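Local structure of methylxanthine N3-demethylase NdmB (Pseudomonas putida, 6ICL) at residues T193-F198 against F248-T253; R187-F192 against L226-A231; Y144-V149 against V272-A277; I174-Y179 against M302-Q307. The protein removes the N3-methyl group from theobromine and related methylxanthines as formaldehyde, as a Rieske-type non-heme iron oxygenase that uses O2 and NADH in caffeine degradation. All coordinates share one frame; numbering follows the deposited sequence.

Contact 1 (T193-F198 against F248-T253). With FE (Fe (III) ion), chain C.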
# COMPACT_ATOMS: atom_id res chain seq x y z
N THR A 193 -18.71 -30.98 -9.38
CA THR A 193 -19.56 -32.15 -9.56
C THR A 193 -19.73 -32.96 -8.28
O THR A 193 -20.11 -34.13 -8.35
CB THR A 193 -19.00 -33.04 -10.68
OG1 THR A 193 -17.68 -33.45 -10.34
CG2 THR A 193 -18.97 -32.31 -12.03
N ASP A 194 -19.44 -32.38 -7.12
CA ASP A 194 -19.46 -33.11 -5.86
C ASP A 194 -20.47 -32.50 -4.91
O ASP A 194 -20.47 -31.28 -4.70
CB ASP A 194 -18.08 -33.12 -5.21
CG ASP A 194 -18.12 -33.64 -3.80
OD1 ASP A 194 -18.32 -34.86 -3.65
OD2 ASP A 194 -17.96 -32.86 -2.83
N PHE A 195 -21.31 -33.34 -4.30
CA PHE A 195 -22.27 -32.89 -3.29
C PHE A 195 -21.82 -33.18 -1.86
O PHE A 195 -22.30 -32.51 -0.94
CB PHE A 195 -23.63 -33.57 -3.49
CG PHE A 195 -24.51 -32.88 -4.49
CD1 PHE A 195 -25.37 -31.88 -4.09
CD2 PHE A 195 -24.48 -33.25 -5.82
CE1 PHE A 195 -26.19 -31.24 -5.01
CE2 PHE A 195 -25.30 -32.61 -6.75
CZ PHE A 195 -26.15 -31.60 -6.33
N SER A 196 -20.94 -34.15 -1.65
CA SER A 196 -20.62 -34.52 -0.28
C SER A 196 -19.89 -33.42 0.49
O SER A 196 -19.78 -33.53 1.71
CB SER A 196 -19.80 -35.80 -0.26
OG SER A 196 -18.56 -35.61 -0.89
N HIS A 197 -19.40 -32.36 -0.17
CA HIS A 197 -18.75 -31.30 0.59
C HIS A 197 -19.71 -30.21 1.08
O HIS A 197 -19.28 -29.34 1.85
CB HIS A 197 -17.63 -30.64 -0.24
CG HIS A 197 -18.11 -29.72 -1.32
ND1 HIS A 197 -18.42 -30.17 -2.59
CD2 HIS A 197 -18.32 -28.38 -1.33
CE1 HIS A 197 -18.81 -29.14 -3.33
NE2 HIS A 197 -18.76 -28.05 -2.59
N PHE A 198 -21.00 -30.23 0.67
CA PHE A 198 -21.92 -29.15 1.04
C PHE A 198 -22.02 -28.96 2.55
O PHE A 198 -22.06 -27.82 3.04
CB PHE A 198 -23.32 -29.38 0.47
CG PHE A 198 -23.45 -29.08 -0.98
CD1 PHE A 198 -22.35 -29.10 -1.83
CD2 PHE A 198 -24.69 -28.75 -1.52
CE1 PHE A 198 -22.47 -28.82 -3.18
CE2 PHE A 198 -24.82 -28.48 -2.86
CZ PHE A 198 -23.70 -28.52 -3.70
N PHE A 248 -30.84 -33.65 -11.10
CA PHE A 248 -29.57 -33.06 -11.51
C PHE A 248 -29.02 -33.88 -12.66
O PHE A 248 -28.58 -35.02 -12.47
CB PHE A 248 -28.61 -33.01 -10.33
CG PHE A 248 -29.15 -32.25 -9.14
CD1 PHE A 248 -29.91 -32.90 -8.17
CD2 PHE A 248 -28.92 -30.89 -9.01
CE1 PHE A 248 -30.43 -32.20 -7.09
CE2 PHE A 248 -29.43 -30.18 -7.94
CZ PHE A 248 -30.19 -30.83 -6.97
N THR A 249 -29.04 -33.31 -13.85
CA THR A 249 -28.64 -34.00 -15.07
C THR A 249 -27.37 -33.35 -15.60
O THR A 249 -27.39 -32.18 -15.98
CB THR A 249 -29.77 -33.95 -16.10
OG1 THR A 249 -30.99 -34.39 -15.50
CG2 THR A 249 -29.44 -34.82 -17.28
N TYR A 250 -26.28 -34.11 -15.63
CA TYR A 250 -24.97 -33.60 -16.00
C TYR A 250 -24.58 -34.08 -17.39
O TYR A 250 -24.58 -35.29 -17.65
CB TYR A 250 -23.89 -34.04 -15.02
CG TYR A 250 -24.06 -33.50 -13.62
CD1 TYR A 250 -24.97 -34.08 -12.75
CD2 TYR A 250 -23.27 -32.45 -13.15
CE1 TYR A 250 -25.12 -33.64 -11.47
CE2 TYR A 250 -23.42 -31.97 -11.86
CZ TYR A 250 -24.35 -32.58 -11.02
OH TYR A 250 -24.55 -32.14 -9.73
N ARG A 251 -24.21 -33.13 -18.25
CA ARG A 251 -23.48 -33.42 -19.47
C ARG A 251 -22.18 -32.64 -19.40
O ARG A 251 -22.20 -31.40 -19.28
CB ARG A 251 -24.29 -33.04 -20.71
CG ARG A 251 -25.55 -33.89 -20.90
CD ARG A 251 -26.27 -33.51 -22.19
NE ARG A 251 -25.37 -33.57 -23.35
CZ ARG A 251 -25.78 -33.33 -24.60
NH1 ARG A 251 -27.05 -33.03 -24.81
NH2 ARG A 251 -24.93 -33.41 -25.62
N CYS A 252 -21.06 -33.35 -19.45
CA CYS A 252 -19.76 -32.81 -19.06
C CYS A 252 -18.78 -33.03 -20.19
O CYS A 252 -18.12 -34.08 -20.21
CB CYS A 252 -19.27 -33.49 -17.78
SG CYS A 252 -20.27 -33.16 -16.32
N THR A 253 -18.65 -32.06 -21.11
CA THR A 253 -17.66 -32.24 -22.16
C THR A 253 -16.28 -32.29 -21.54
O THR A 253 -15.92 -31.43 -20.72
CB THR A 253 -17.73 -31.11 -23.19
OG1 THR A 253 -19.07 -30.93 -23.64
CG2 THR A 253 -16.88 -31.45 -24.36
FE FE C . -19.02 -26.12 -3.39
O HOH W 1 -20.06 -26.27 -5.18
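F195 sets CG anti to its carbonyl carbon (chi1 -85°), a setting shared by F248 and Y250, and this sends the ring of F195 out of the loop T193-F198 to meet two rings rising from the strand F248-T253. The meeting with F248 is an edge-to-face, T-shaped pair: F195 CZ stands 3.8 Å above the F248 ring, over its centre, and the planes are turned 68° apart. Y250 approaches the same rim differently, its OH lying near the plane of the F195 ring, 3.1 Å from F195 CE2. An alanine in place of F195 is likely to strip the F248 face of its edge-on partner and open a gap beside the Y250 hydroxyl.

Behind this packing, the loop carries one ligand of the iron. H197 NE2 binds the metal at 2.1 Å, while H197 ND1 donates to D194 OD2 at 2.7 Å, the acceptor lying almost in the imidazole plane; with the metal bond at the other end, this fixes the rotation of the ring. D194 OD1 meanwhile receives S196 OG at 2.9 Å through its syn lone pair. H202, D314 and a water share the metal with H197, completing the two-histidine, one-aspartate iron site of Rieske oxygenases, and H108 of the second subunit packs against H197, consistent with the family's electron route from the cluster of a neighbouring subunit.

Contact 2 (R187-F192 against L226-A231)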
# COMPACT_ATOMS: atom_id res chain seq x y z
N ARG A 187 -9.02 -30.06 -10.25
CA ARG A 187 -9.56 -29.84 -8.92
C ARG A 187 -10.83 -29.02 -8.98
O ARG A 187 -11.75 -29.21 -8.16
CB ARG A 187 -8.55 -29.13 -8.02
CG ARG A 187 -7.21 -29.81 -7.86
CD ARG A 187 -7.30 -30.90 -6.87
NE ARG A 187 -5.98 -31.36 -6.43
CZ ARG A 187 -5.81 -32.48 -5.75
NH1 ARG A 187 -6.87 -33.22 -5.46
NH2 ARG A 187 -4.59 -32.87 -5.38
N ARG A 188 -10.89 -28.05 -9.90
CA ARG A 188 -12.10 -27.24 -10.02
C ARG A 188 -13.28 -28.07 -10.52
O ARG A 188 -14.40 -27.94 -10.01
CB ARG A 188 -11.85 -26.05 -10.94
CG ARG A 188 -12.67 -24.81 -10.56
CD ARG A 188 -14.04 -24.91 -11.17
NE ARG A 188 -15.02 -24.02 -10.54
CZ ARG A 188 -15.71 -24.32 -9.44
NH1 ARG A 188 -15.51 -25.47 -8.81
NH2 ARG A 188 -16.59 -23.45 -8.97
N TRP A 189 -13.04 -28.92 -11.52
CA TRP A 189 -14.10 -29.77 -12.04
C TRP A 189 -14.63 -30.72 -10.96
O TRP A 189 -15.85 -30.80 -10.74
CB TRP A 189 -13.57 -30.56 -13.24
CG TRP A 189 -14.63 -31.24 -14.03
CD1 TRP A 189 -15.24 -30.76 -15.15
CD2 TRP A 189 -15.22 -32.52 -13.76
NE1 TRP A 189 -16.17 -31.67 -15.60
CE2 TRP A 189 -16.18 -32.76 -14.77
CE3 TRP A 189 -15.03 -33.49 -12.76
CZ2 TRP A 189 -16.95 -33.93 -14.81
CZ3 TRP A 189 -15.80 -34.67 -12.82
CH2 TRP A 189 -16.74 -34.87 -13.83
N GLU A 190 -13.73 -31.40 -10.25
CA GLU A 190 -14.19 -32.33 -9.21
C GLU A 190 -14.93 -31.60 -8.10
O GLU A 190 -15.85 -32.16 -7.51
CB GLU A 190 -13.02 -33.10 -8.62
CG GLU A 190 -12.33 -33.98 -9.65
CD GLU A 190 -11.30 -34.87 -9.00
OE1 GLU A 190 -10.99 -34.66 -7.81
OE2 GLU A 190 -10.80 -35.78 -9.68
N ASN A 191 -14.54 -30.37 -7.81
CA ASN A 191 -15.31 -29.59 -6.83
C ASN A 191 -16.73 -29.33 -7.33
O ASN A 191 -17.68 -29.37 -6.54
CB ASN A 191 -14.60 -28.27 -6.54
CG ASN A 191 -15.42 -27.36 -5.64
OD1 ASN A 191 -15.78 -26.26 -6.03
ND2 ASN A 191 -15.72 -27.82 -4.44
N PHE A 192 -16.89 -29.03 -8.62
CA PHE A 192 -18.20 -28.60 -9.12
C PHE A 192 -19.19 -29.76 -9.17
O PHE A 192 -20.40 -29.55 -9.03
CB PHE A 192 -18.05 -27.96 -10.49
CG PHE A 192 -19.24 -27.13 -10.92
CD1 PHE A 192 -19.33 -25.79 -10.57
CD2 PHE A 192 -20.25 -27.68 -11.71
CE1 PHE A 192 -20.42 -25.01 -10.96
CE2 PHE A 192 -21.35 -26.90 -12.12
CZ PHE A 192 -21.42 -25.55 -11.74
N LEU A 226 -18.73 -36.91 -20.20
CA LEU A 226 -19.23 -37.66 -19.05
C LEU A 226 -20.68 -37.28 -18.80
O LEU A 226 -21.00 -36.08 -18.73
CB LEU A 226 -18.40 -37.40 -17.79
CG LEU A 226 -17.18 -38.27 -17.54
CD1 LEU A 226 -16.50 -37.83 -16.26
CD2 LEU A 226 -17.56 -39.76 -17.47
N GLN A 227 -21.56 -38.27 -18.70
CA GLN A 227 -22.97 -38.03 -18.48
C GLN A 227 -23.44 -38.84 -17.28
O GLN A 227 -23.20 -40.05 -17.21
CB GLN A 227 -23.79 -38.37 -19.72
CG GLN A 227 -23.41 -37.53 -20.91
CD GLN A 227 -24.34 -37.74 -22.09
OE1 GLN A 227 -25.19 -38.63 -22.06
NE2 GLN A 227 -24.19 -36.92 -23.12
N PHE A 228 -24.07 -38.16 -16.33
CA PHE A 228 -24.62 -38.83 -15.18
C PHE A 228 -25.79 -37.99 -14.69
O PHE A 228 -25.93 -36.81 -15.02
CB PHE A 228 -23.58 -39.04 -14.07
CG PHE A 228 -22.70 -37.84 -13.81
CD1 PHE A 228 -21.59 -37.59 -14.61
CD2 PHE A 228 -22.97 -36.97 -12.77
CE1 PHE A 228 -20.78 -36.49 -14.38
CE2 PHE A 228 -22.15 -35.85 -12.53
CZ PHE A 228 -21.06 -35.62 -13.33
N LYS A 229 -26.64 -38.63 -13.90
CA LYS A 229 -27.85 -38.03 -13.39
C LYS A 229 -27.95 -38.40 -11.93
O LYS A 229 -27.62 -39.53 -11.55
CB LYS A 229 -29.08 -38.49 -14.21
CG LYS A 229 -30.43 -38.08 -13.62
CD LYS A 229 -31.55 -38.16 -14.66
CE LYS A 229 -32.93 -37.87 -14.05
NZ LYS A 229 -33.93 -38.95 -14.31
N LEU A 230 -28.30 -37.44 -11.09
CA LEU A 230 -28.45 -37.64 -9.66
C LEU A 230 -29.87 -37.27 -9.29
O LEU A 230 -30.37 -36.21 -9.69
CB LEU A 230 -27.46 -36.79 -8.85
CG LEU A 230 -25.97 -36.90 -9.18
CD1 LEU A 230 -25.17 -35.98 -8.26
CD2 LEU A 230 -25.46 -38.32 -9.04
N ALA A 231 -30.53 -38.14 -8.53
CA ALA A 231 -31.88 -37.88 -8.05
C ALA A 231 -31.90 -38.12 -6.53
O ALA A 231 -31.30 -39.09 -6.06
CB ALA A 231 -32.91 -38.78 -8.75
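W189, on the helix segment R187-F192, reaches the strand segment L226-A231 with the far corner of its indole. W189 CH2 lies 3.8 Å from L226 CD1, and the same carbon comes within 4.4 Å of F228 CE1; the indole is neither flat on these partners nor strictly edge-on to them. Its CG points away from the backbone N (chi1 -167°), carrying the six-membered ring across to the sheet.

One shell out, the two aromatic side chains have further holds. W189 NE1 donates to the backbone oxygen of S257, which satisfies the one polar atom of the indole, and F342 stacks on the ring system. F228 stacks in turn with Y250, while I338 of helix 337-355 touches both W189 and F228. Farther round the helix the chemistry changes. R188 NH1 gives N191 OD1 a bond of 2.9 Å, arriving in the carbonyl plane on a lone pair, although the oxygen is tilted 21° from the guanidinium plane. F192 CD1 lies 3.8 Å above one face of that guanidinium, toward its rim. N191 ND2 bonds to the iron ligand D314, which makes the asparagine a second-shell residue.

The helix is thus two-sided: a buried indole corner meets L226 and F228 through carbon packing, with its N-H tied separately to S257, while directional polar bonds on another side reach toward the metal.

Contact 3 (Y144-V149 against V272-A277)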
# COMPACT_ATOMS: atom_id res chain seq x y z
N TYR A 144 -21.29 -19.14 -27.23
CA TYR A 144 -21.91 -18.74 -25.96
C TYR A 144 -21.27 -17.46 -25.40
O TYR A 144 -21.16 -17.30 -24.17
CB TYR A 144 -21.85 -19.84 -24.90
CG TYR A 144 -21.93 -21.27 -25.38
CD1 TYR A 144 -23.06 -21.76 -26.06
CD2 TYR A 144 -20.89 -22.16 -25.12
CE1 TYR A 144 -23.13 -23.10 -26.47
CE2 TYR A 144 -20.95 -23.48 -25.53
CZ TYR A 144 -22.07 -23.95 -26.20
OH TYR A 144 -22.09 -25.29 -26.57
N ASP A 145 -20.83 -16.57 -26.28
CA ASP A 145 -20.17 -15.32 -25.91
C ASP A 145 -18.90 -15.57 -25.11
O ASP A 145 -18.53 -14.80 -24.22
CB ASP A 145 -21.12 -14.39 -25.14
CG ASP A 145 -22.24 -13.85 -26.04
OD1 ASP A 145 -22.04 -13.82 -27.29
OD2 ASP A 145 -23.32 -13.47 -25.52
N ILE A 146 -18.21 -16.66 -25.46
CA ILE A 146 -16.92 -17.01 -24.88
C ILE A 146 -15.96 -17.30 -26.02
O ILE A 146 -16.38 -17.83 -27.06
CB ILE A 146 -17.07 -18.20 -23.92
CG1 ILE A 146 -17.73 -17.73 -22.62
CG2 ILE A 146 -15.71 -18.86 -23.67
CD1 ILE A 146 -18.05 -18.86 -21.64
N VAL A 147 -14.69 -16.92 -25.85
CA VAL A 147 -13.65 -17.20 -26.84
C VAL A 147 -12.97 -18.52 -26.52
O VAL A 147 -12.38 -18.69 -25.45
CB VAL A 147 -12.62 -16.06 -26.89
CG1 VAL A 147 -11.60 -16.31 -28.00
CG2 VAL A 147 -13.32 -14.72 -27.08
N TRP A 148 -13.01 -19.45 -27.48
CA TRP A 148 -12.46 -20.80 -27.35
C TRP A 148 -11.27 -20.95 -28.28
O TRP A 148 -11.28 -20.45 -29.41
CB TRP A 148 -13.51 -21.86 -27.73
CG TRP A 148 -14.72 -21.79 -26.92
CD1 TRP A 148 -15.82 -21.00 -27.14
CD2 TRP A 148 -14.97 -22.51 -25.72
NE1 TRP A 148 -16.76 -21.21 -26.15
CE2 TRP A 148 -16.25 -22.13 -25.26
CE3 TRP A 148 -14.24 -23.45 -24.98
CZ2 TRP A 148 -16.81 -22.65 -24.10
CZ3 TRP A 148 -14.79 -23.97 -23.84
CH2 TRP A 148 -16.07 -23.57 -23.41
N VAL A 149 -10.26 -21.65 -27.81
CA VAL A 149 -9.06 -21.92 -28.58
C VAL A 149 -8.74 -23.40 -28.47
O VAL A 149 -8.85 -24.00 -27.39
CB VAL A 149 -7.86 -21.08 -28.10
CG1 VAL A 149 -6.60 -21.43 -28.90
CG2 VAL A 149 -8.15 -19.57 -28.17
N VAL A 272 -30.23 -24.02 -15.50
CA VAL A 272 -28.94 -24.54 -15.97
C VAL A 272 -27.80 -23.76 -15.32
O VAL A 272 -27.74 -22.52 -15.40
CB VAL A 272 -28.83 -24.46 -17.50
CG1 VAL A 272 -27.44 -24.95 -17.93
CG2 VAL A 272 -29.91 -25.31 -18.16
N LEU A 273 -26.89 -24.49 -14.67
CA LEU A 273 -25.63 -23.95 -14.18
C LEU A 273 -24.52 -24.64 -14.94
O LEU A 273 -24.46 -25.88 -14.99
CB LEU A 273 -25.48 -24.14 -12.66
CG LEU A 273 -24.27 -23.42 -12.01
CD1 LEU A 273 -24.30 -21.90 -12.23
CD2 LEU A 273 -24.15 -23.74 -10.51
N TRP A 274 -23.67 -23.84 -15.58
CA TRP A 274 -22.61 -24.33 -16.44
C TRP A 274 -21.30 -23.70 -16.02
O TRP A 274 -21.24 -22.52 -15.65
CB TRP A 274 -22.95 -24.01 -17.89
CG TRP A 274 -21.96 -24.40 -18.98
CD1 TRP A 274 -22.03 -25.50 -19.80
CD2 TRP A 274 -20.82 -23.65 -19.41
NE1 TRP A 274 -20.99 -25.48 -20.71
CE2 TRP A 274 -20.24 -24.35 -20.50
CE3 TRP A 274 -20.24 -22.43 -19.01
CZ2 TRP A 274 -19.10 -23.88 -21.18
CZ3 TRP A 274 -19.12 -21.96 -19.68
CH2 TRP A 274 -18.55 -22.69 -20.75
N THR A 275 -20.23 -24.48 -16.11
CA THR A 275 -18.90 -23.97 -15.86
C THR A 275 -17.93 -24.76 -16.71
O THR A 275 -18.17 -25.93 -17.01
CB THR A 275 -18.52 -24.07 -14.37
OG1 THR A 275 -19.38 -23.20 -13.61
CG2 THR A 275 -17.07 -23.65 -14.13
N THR A 276 -16.85 -24.09 -17.12
CA THR A 276 -15.70 -24.74 -17.71
C THR A 276 -14.45 -24.14 -17.09
O THR A 276 -14.35 -22.92 -16.93
CB THR A 276 -15.70 -24.57 -19.24
OG1 THR A 276 -16.84 -25.25 -19.79
CG2 THR A 276 -14.46 -25.17 -19.85
N ALA A 277 -13.51 -25.00 -16.72
CA ALA A 277 -12.23 -24.56 -16.18
C ALA A 277 -11.20 -24.56 -17.29
O ALA A 277 -11.08 -25.55 -18.02
CB ALA A 277 -11.80 -25.47 -15.03
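W148 and W274 reach out from facing strands and meet rim to rim, so this is not a stack. W148 CH2 approaches W274 CH2 to 3.7 Å, each ring lying at the edge of the other and near its plane, and the six-membered portions supply the contact atoms. I146 comes from the same strand as W148 and adds a third member: I146 CD1 touches W274 CZ3 at 3.8 Å. Its other branch turns back on its own neighbour, with I146 CG2 3.5 Å above one face of the W148 indole, toward the rim. The isoleucine therefore backs one tryptophan and presses on the other. T276 meets the same corner of W148, its OG1 4.1 Å from W148 CH2 and near the indole plane. W274 gets there by keeping CG anti to its backbone N (chi1 178°), which sends the indole across the gap between strands 146-149 and 272-277, whose axes approach to 11.6 Å at 40°.

A leucine replacing W148 would probably open a gap at the W274 rim and leave the backbone oxygen of K143 without the indole N-H that W148 NE1 gives it. Polar atoms here look elsewhere: W274 NE1 bonds to the backbone oxygen of Y162, and T276 OG1 pairs with S257 OG. The first strand belongs to the Rieske domain and the second to the catalytic-domain sheet. The two domains are therefore joined at this point by buried van der Waals contact between carbon rims, while the indole nitrogens are satisfied by backbone carbonyls outside the two strands.

Contact 4 (I174-Y179 against M302-Q307)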
# COMPACT_ATOMS: atom_id res chain seq x y z
N ILE A 174 -26.94 -15.46 -18.30
CA ILE A 174 -25.87 -14.64 -17.72
C ILE A 174 -24.55 -15.32 -18.06
O ILE A 174 -24.33 -16.46 -17.65
CB ILE A 174 -25.99 -14.51 -16.19
CG1 ILE A 174 -27.29 -13.86 -15.76
CG2 ILE A 174 -24.79 -13.73 -15.64
CD1 ILE A 174 -27.61 -14.09 -14.27
N VAL A 175 -23.69 -14.63 -18.79
CA VAL A 175 -22.32 -15.05 -19.00
C VAL A 175 -21.45 -14.26 -18.02
O VAL A 175 -21.24 -13.05 -18.18
CB VAL A 175 -21.86 -14.84 -20.45
CG1 VAL A 175 -20.44 -15.39 -20.65
CG2 VAL A 175 -22.84 -15.52 -21.41
N ALA A 176 -20.97 -14.92 -16.99
CA ALA A 176 -20.25 -14.25 -15.92
C ALA A 176 -18.84 -13.87 -16.37
O ALA A 176 -18.25 -14.53 -17.24
CB ALA A 176 -20.19 -15.16 -14.69
N ASP A 177 -18.30 -12.80 -15.78
CA ASP A 177 -16.86 -12.57 -15.90
C ASP A 177 -16.12 -13.80 -15.41
O ASP A 177 -16.58 -14.48 -14.48
CB ASP A 177 -16.40 -11.35 -15.08
CG ASP A 177 -16.72 -10.01 -15.74
OD1 ASP A 177 -17.08 -9.94 -16.93
OD2 ASP A 177 -16.59 -9.00 -15.03
N SER A 178 -14.99 -14.11 -16.02
CA SER A 178 -14.23 -15.27 -15.57
C SER A 178 -13.50 -14.98 -14.25
O SER A 178 -13.29 -13.83 -13.87
CB SER A 178 -13.23 -15.67 -16.65
OG SER A 178 -12.21 -14.68 -16.73
N TYR A 179 -13.10 -16.04 -13.55
CA TYR A 179 -12.38 -15.87 -12.30
C TYR A 179 -11.26 -16.90 -12.21
O TYR A 179 -11.37 -18.01 -12.76
CB TYR A 179 -13.32 -15.99 -11.07
CG TYR A 179 -13.98 -17.33 -10.95
CD1 TYR A 179 -15.15 -17.61 -11.65
CD2 TYR A 179 -13.43 -18.35 -10.14
CE1 TYR A 179 -15.77 -18.86 -11.56
CE2 TYR A 179 -14.05 -19.62 -10.06
CZ TYR A 179 -15.22 -19.85 -10.77
OH TYR A 179 -15.86 -21.08 -10.71
N MET A 302 -28.61 -10.66 -8.49
CA MET A 302 -28.99 -11.55 -7.39
C MET A 302 -28.49 -12.97 -7.62
O MET A 302 -28.01 -13.63 -6.68
CB MET A 302 -30.50 -11.54 -7.20
CG MET A 302 -31.04 -12.73 -6.40
SD MET A 302 -32.86 -12.77 -6.55
CE MET A 302 -33.31 -11.73 -5.15
N HIS A 303 -28.59 -13.46 -8.86
CA HIS A 303 -28.09 -14.80 -9.20
C HIS A 303 -26.58 -14.86 -9.23
O HIS A 303 -25.99 -15.85 -8.80
CB HIS A 303 -28.66 -15.24 -10.54
CG HIS A 303 -30.13 -15.43 -10.50
ND1 HIS A 303 -30.71 -16.55 -9.93
CD2 HIS A 303 -31.15 -14.62 -10.87
CE1 HIS A 303 -32.02 -16.43 -9.98
NE2 HIS A 303 -32.31 -15.27 -10.56
N LEU A 304 -25.93 -13.83 -9.79
CA LEU A 304 -24.48 -13.79 -9.81
C LEU A 304 -23.92 -13.71 -8.40
O LEU A 304 -22.94 -14.40 -8.08
CB LEU A 304 -24.00 -12.58 -10.60
CG LEU A 304 -23.08 -12.69 -11.81
CD1 LEU A 304 -22.93 -14.10 -12.28
CD2 LEU A 304 -23.68 -11.82 -12.90
N ALA A 305 -24.47 -12.83 -7.56
CA ALA A 305 -23.94 -12.68 -6.22
C ALA A 305 -24.12 -13.95 -5.40
O ALA A 305 -23.28 -14.26 -4.56
CB ALA A 305 -24.58 -11.50 -5.49
N PHE A 306 -25.21 -14.68 -5.61
CA PHE A 306 -25.36 -15.92 -4.86
C PHE A 306 -24.30 -16.92 -5.27
O PHE A 306 -23.67 -17.54 -4.42
CB PHE A 306 -26.75 -16.51 -5.04
CG PHE A 306 -26.92 -17.82 -4.32
CD1 PHE A 306 -27.06 -17.85 -2.95
CD2 PHE A 306 -26.86 -19.02 -5.01
CE1 PHE A 306 -27.18 -19.05 -2.29
CE2 PHE A 306 -26.98 -20.22 -4.36
CZ PHE A 306 -27.14 -20.24 -3.00
N GLN A 307 -24.04 -17.04 -6.58
CA GLN A 307 -23.00 -17.96 -7.03
C GLN A 307 -21.62 -17.51 -6.54
O GLN A 307 -20.78 -18.35 -6.20
CB GLN A 307 -23.02 -18.10 -8.56
CG GLN A 307 -24.28 -18.73 -9.09
CD GLN A 307 -24.46 -20.16 -8.59
OE1 GLN A 307 -23.49 -20.88 -8.33
NE2 GLN A 307 -25.71 -20.56 -8.42
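A176 and L304 have the closest backbones, their CA atoms 7.4 Å apart, where the interrupted edge strand 171-181 passes the early turns of helix 300-319. This is helix-on-sheet packing in the catalytic domain of a Rieske oxygenase, which has the helix-grip fold: a curved antiparallel sheet with a long helix laid against it. Farther along, the same helix supplies the iron ligand D314.

At I174 the strand is still regular; from A176 onward it loosens into the interruption. I174 and A176 both direct their side chains at the helix, and V175 between them turns away. L304 takes the middle of the contact. L304 CD1 lies 3.8 Å from A176 CB and also nears I174 CG2, while CD2 presses on that same isoleucine methyl. Both torsions of the leucine (chi1 -123°, chi2 12°) are far from staggered, so the exact pose of its methyls is doubtful. H303 joins through its aliphatic root, not its imidazole: the I174 side chain crosses that of H303 at about a right angle, with I174 CD1 4.0 Å from H303 CB. The shortest modelled approach belongs to the branch methyl of the isoleucine, with I174 CG2 3.5 Å from L304 CD2.

How the contacts relate
All four contacts reach one seven-stranded antiparallel sheet, and their chemistry differs with place. Contacts 2 and 3 are buried: an indole corner rests on the sheet in one, and tryptophan rims meet at the domain junction in the other. Contacts 1 and 4 are partly buried, the first an edge-to-face aromatic pair beside an iron ligand, the second aliphatic helix-on-strand packing. Contacts 1 and 2 use neighbouring strands, paired by backbone hydrogen bonds, and both touch the second subunit; contact 4 faces a third. Within the chain, contact 3 alone joins the Rieske domain to the sheet. A hydrogen bond from R188 to Y179 ties contact 2 to contact 4, while F192 packs on L273 and T275 of contact 3.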